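Local coordinates for protein beta-fructofuranosidase, insoluble isoenzyme CWINV1 (Arabidopsis thaliana, PDB 2OXB) that hydrolyses sucrose and 1-kestose, and more weakly neokestose and levan, as a secreted cell-wall invertase of glycosyl hydrolase family 32, at residues 203-208 with 286-291. The protein carries 1 engineered substitution. Residues are numbered along the deposited sequence; the frame is centred on the assembly and turned at random.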
ATOM      1  N   PHE A 203      -1.609   1.116 -13.978  1.00 16.91           N
ATOM      2  CA  PHE A 203      -2.043   0.047 -14.855  1.00 16.57           C
ATOM      3  C   PHE A 203      -0.839  -0.830 -15.155  1.00 16.24           C
ATOM      4  O   PHE A 203       0.206  -0.332 -15.579  1.00 13.90           O
ATOM      5  CB  PHE A 203      -2.627   0.636 -16.138  1.00 19.34           C
ATOM      6  CG  PHE A 203      -3.396  -0.347 -16.952  1.00 20.60           C
ATOM      7  CD1 PHE A 203      -4.619  -0.835 -16.496  1.00 23.86           C
ATOM      8  CD2 PHE A 203      -2.911  -0.771 -18.182  1.00 22.59           C
ATOM      9  CE1 PHE A 203      -5.359  -1.735 -17.255  1.00 24.10           C
ATOM     10  CE2 PHE A 203      -3.629  -1.669 -18.959  1.00 24.94           C
ATOM     11  CZ  PHE A 203      -4.862  -2.154 -18.495  1.00 27.82           C
ATOM     12  N   PHE A 204      -1.003  -2.136 -14.917  1.00 16.13           N
ATOM     13  CA  PHE A 204       0.055  -3.143 -15.105  1.00 16.45           C
ATOM     14  C   PHE A 204      -0.481  -4.583 -15.248  1.00 15.76           C
ATOM     15  O   PHE A 204      -1.501  -4.942 -14.656  1.00 12.61           O
ATOM     16  CB  PHE A 204       1.030  -3.097 -13.909  1.00 15.39           C
ATOM     17  CG  PHE A 204       0.402  -3.506 -12.607  1.00 14.73           C
ATOM     18  CD1 PHE A 204       0.251  -4.855 -12.281  1.00 12.62           C
ATOM     19  CD2 PHE A 204      -0.110  -2.543 -11.736  1.00 15.02           C
ATOM     20  CE1 PHE A 204      -0.402  -5.231 -11.112  1.00 13.90           C
ATOM     21  CE2 PHE A 204      -0.764  -2.915 -10.560  1.00 14.65           C
ATOM     22  CZ  PHE A 204      -0.914  -4.256 -10.246  1.00 12.63           C
ATOM     23  N   PRO A 205       0.223  -5.430 -16.025  1.00 16.37           N
ATOM     24  CA  PRO A 205      -0.160  -6.825 -16.250  1.00 17.34           C
ATOM     25  C   PRO A 205       0.414  -7.784 -15.191  1.00 17.48           C
ATOM     26  O   PRO A 205       1.394  -7.466 -14.512  1.00 14.83           O
ATOM     27  CB  PRO A 205       0.426  -7.106 -17.624  1.00 18.37           C
ATOM     28  CG  PRO A 205       1.739  -6.421 -17.521  1.00 17.53           C
ATOM     29  CD  PRO A 205       1.378  -5.080 -16.871  1.00 17.06           C
ATOM     30  N   VAL A 206      -0.213  -8.949 -15.059  1.00 18.02           N
ATOM     31  CA  VAL A 206       0.247  -9.983 -14.135  1.00 22.11           C
ATOM     32  C   VAL A 206       0.005 -11.350 -14.791  1.00 24.52           C
ATOM     33  O   VAL A 206      -1.067 -11.621 -15.332  1.00 25.94           O
ATOM     34  CB  VAL A 206      -0.478  -9.916 -12.750  1.00 20.66           C
ATOM     35  CG1 VAL A 206      -0.064  -8.658 -12.003  1.00 23.34           C
ATOM     36  CG2 VAL A 206      -1.979  -9.933 -12.932  1.00 21.87           C
ATOM     37  N   THR A 207       1.020 -12.198 -14.771  1.00 26.30           N
ATOM     38  CA  THR A 207       0.901 -13.521 -15.352  1.00 27.17           C
ATOM     39  C   THR A 207      -0.086 -14.255 -14.436  1.00 28.23           C
ATOM     40  O   THR A 207      -0.129 -13.960 -13.245  1.00 27.77           O
ATOM     41  CB  THR A 207       2.301 -14.194 -15.381  1.00 27.13           C
ATOM     42  OG1 THR A 207       2.275 -15.346 -16.229  1.00 30.57           O
ATOM     43  CG2 THR A 207       2.729 -14.594 -13.988  1.00 26.05           C
ATOM     44  N   ARG A 208      -0.892 -15.173 -14.977  1.00 30.96           N
ATOM     45  CA  ARG A 208      -1.872 -15.903 -14.156  1.00 34.39           C
ATOM     46  C   ARG A 208      -1.227 -16.814 -13.119  1.00 35.53           C
ATOM     47  O   ARG A 208      -1.426 -16.652 -11.912  1.00 36.62           O
ATOM     48  CB  ARG A 208      -2.816 -16.766 -15.012  1.00 35.72           C
ATOM     49  CG  ARG A 208      -3.885 -16.024 -15.806  1.00 38.92           C
ATOM     50  CD  ARG A 208      -5.175 -16.857 -15.889  1.00 41.82           C
ATOM     51  NE  ARG A 208      -5.882 -16.849 -14.604  1.00 45.02           N
ATOM     52  CZ  ARG A 208      -6.901 -17.644 -14.291  1.00 46.26           C
ATOM     53  NH1 ARG A 208      -7.354 -18.533 -15.170  1.00 45.57           N
ATOM     54  NH2 ARG A 208      -7.462 -17.551 -13.090  1.00 47.02           N
ATOM     55  N   ASN A 286      13.111  -9.729 -11.044  1.00 33.37           N
ATOM     56  CA  ASN A 286      11.971 -10.141 -11.856  1.00 34.11           C
ATOM     57  C   ASN A 286      10.685 -10.077 -11.028  1.00 34.39           C
ATOM     58  O   ASN A 286       9.769 -10.887 -11.212  1.00 35.55           O
ATOM     59  CB  ASN A 286      12.174 -11.564 -12.374  1.00 34.81           C
ATOM     60  CG  ASN A 286      11.257 -11.901 -13.533  1.00 35.86           C
ATOM     61  OD1 ASN A 286      11.415 -11.370 -14.637  1.00 38.61           O
ATOM     62  ND2 ASN A 286      10.288 -12.785 -13.290  1.00 34.29           N
ATOM     63  N   ARG A 287      10.612  -9.114 -10.113  1.00 33.01           N
ATOM     64  CA  ARG A 287       9.425  -8.982  -9.285  1.00 31.16           C
ATOM     65  C   ARG A 287       8.805  -7.598  -9.365  1.00 30.39           C
ATOM     66  O   ARG A 287       9.405  -6.663  -9.895  1.00 29.97           O
ATOM     67  CB  ARG A 287       9.748  -9.321  -7.830  1.00 30.25           C
ATOM     68  CG  ARG A 287      10.728  -8.403  -7.162  1.00 28.35           C
ATOM     69  CD  ARG A 287      11.194  -9.026  -5.871  1.00 28.32           C
ATOM     70  NE  ARG A 287      11.653  -8.039  -4.899  1.00 28.98           N
ATOM     71  CZ  ARG A 287      12.625  -7.157  -5.115  1.00 30.53           C
ATOM     72  NH1 ARG A 287      13.252  -7.127  -6.279  1.00 28.25           N
ATOM     73  NH2 ARG A 287      12.987  -6.309  -4.158  1.00 32.11           N
ATOM     74  N   ARG A 288       7.583  -7.484  -8.856  1.00 29.41           N
ATOM     75  CA  ARG A 288       6.871  -6.218  -8.847  1.00 26.66           C
ATOM     76  C   ARG A 288       6.747  -5.714  -7.410  1.00 25.98           C
ATOM     77  O   ARG A 288       6.104  -6.344  -6.567  1.00 25.63           O
ATOM     78  CB  ARG A 288       5.489  -6.393  -9.487  1.00 26.54           C
ATOM     79  CG  ARG A 288       4.670  -5.094  -9.571  1.00 27.21           C
ATOM     80  CD  ARG A 288       3.395  -5.244 -10.420  1.00 23.34           C
ATOM     81  NE  ARG A 288       3.660  -5.115 -11.850  1.00 22.18           N
ATOM     82  CZ  ARG A 288       3.938  -3.966 -12.464  1.00 22.19           C
ATOM     83  NH1 ARG A 288       3.987  -2.832 -11.780  1.00 21.70           N
ATOM     84  NH2 ARG A 288       4.177  -3.949 -13.767  1.00 22.28           N
ATOM     85  N   ILE A 289       7.389  -4.581  -7.142  1.00 25.12           N
ATOM     86  CA  ILE A 289       7.372  -3.968  -5.817  1.00 26.89           C
ATOM     87  C   ILE A 289       6.209  -3.001  -5.680  1.00 27.42           C
ATOM     88  O   ILE A 289       5.927  -2.226  -6.592  1.00 29.38           O
ATOM     89  CB  ILE A 289       8.668  -3.177  -5.537  1.00 26.84           C
ATOM     90  CG1 ILE A 289       9.834  -4.129  -5.233  1.00 29.43           C
ATOM     91  CG2 ILE A 289       8.457  -2.256  -4.348  1.00 27.99           C
ATOM     92  CD1 ILE A 289      10.239  -5.049  -6.365  1.00 28.06           C
ATOM     93  N   LEU A 290       5.554  -3.023  -4.528  1.00 27.46           N
ATOM     94  CA  LEU A 290       4.416  -2.148  -4.301  1.00 27.57           C
ATOM     95  C   LEU A 290       4.585  -1.158  -3.150  1.00 28.02           C
ATOM     96  O   LEU A 290       4.624  -1.541  -1.975  1.00 27.05           O
ATOM     97  CB  LEU A 290       3.171  -2.995  -4.074  1.00 28.22           C
ATOM     98  CG  LEU A 290       1.890  -2.226  -3.767  1.00 30.86           C
ATOM     99  CD1 LEU A 290       0.726  -2.927  -4.459  1.00 32.42           C
ATOM    100  CD2 LEU A 290       1.662  -2.141  -2.258  1.00 30.82           C
ATOM    101  N   TRP A 291       4.661   0.122  -3.502  1.00 29.20           N
ATOM    102  CA  TRP A 291       4.809   1.194  -2.520  1.00 30.50           C
ATOM    103  C   TRP A 291       3.491   1.840  -2.107  1.00 31.09           C
ATOM    104  O   TRP A 291       2.632   2.109  -2.943  1.00 30.97           O
ATOM    105  CB  TRP A 291       5.702   2.304  -3.051  1.00 31.97           C
ATOM    106  CG  TRP A 291       7.102   1.936  -3.270  1.00 34.72           C
ATOM    107  CD1 TRP A 291       7.652   1.416  -4.411  1.00 37.45           C
ATOM    108  CD2 TRP A 291       8.173   2.107  -2.344  1.00 35.84           C
ATOM    109  NE1 TRP A 291       9.010   1.262  -4.253  1.00 38.32           N
ATOM    110  CE2 TRP A 291       9.357   1.678  -2.992  1.00 37.41           C
ATOM    111  CE3 TRP A 291       8.252   2.583  -1.025  1.00 37.32           C
ATOM    112  CZ2 TRP A 291      10.612   1.715  -2.364  1.00 37.23           C
ATOM    113  CZ3 TRP A 291       9.497   2.621  -0.398  1.00 38.09           C
ATOM    114  CH2 TRP A 291      10.662   2.189  -1.072  1.00 39.29           C
TER
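Arg288 reaches from its strand across to Phe204, joining two neighbouring sheets, blades of the five-bladed beta-propeller that forms the catalytic domain of family 32 enzymes. The two strands share no sheet: 201-207 pairs with 226-234, while 287-291 lies between 278-282 and 316-320. Nearly all of the contact is this one pair. The arginine chain leaves with CG anti to the backbone N (chi1 -178°), which carries it out to the other strand, and then bends at chi3, bringing the guanidinium over the start of the phenylalanine side chain. Arg288 CD sits over one face of the Phe204 ring, a CH-pi contact 4.0 Å from the ring centroid, displaced toward the rim. Ring and guanidinium planes are tilted by 21°, and Arg288 NE lies 3.4 Å from Phe204 CD1. Val206 CG1 of the same strand as Phe204 meets the ring edge in the ring plane. Toward Pro205 the fit is looser: Pro205 CD stays 4.3 Å from Arg288 NH2, and Pro205 O is 4.2 Å from Arg288 NE. Cut back to an alanine, position 288 would probably leave a gap over this face of the Phe204 ring. Phe204 also packs on Tyr269 and Thr279, and Arg288 on Ile318; Phe204, Pro205 and Arg288 are all buried. The guanidinium rests one face on Phe204 CB, which lies 3.3 Å from Arg288 NH2.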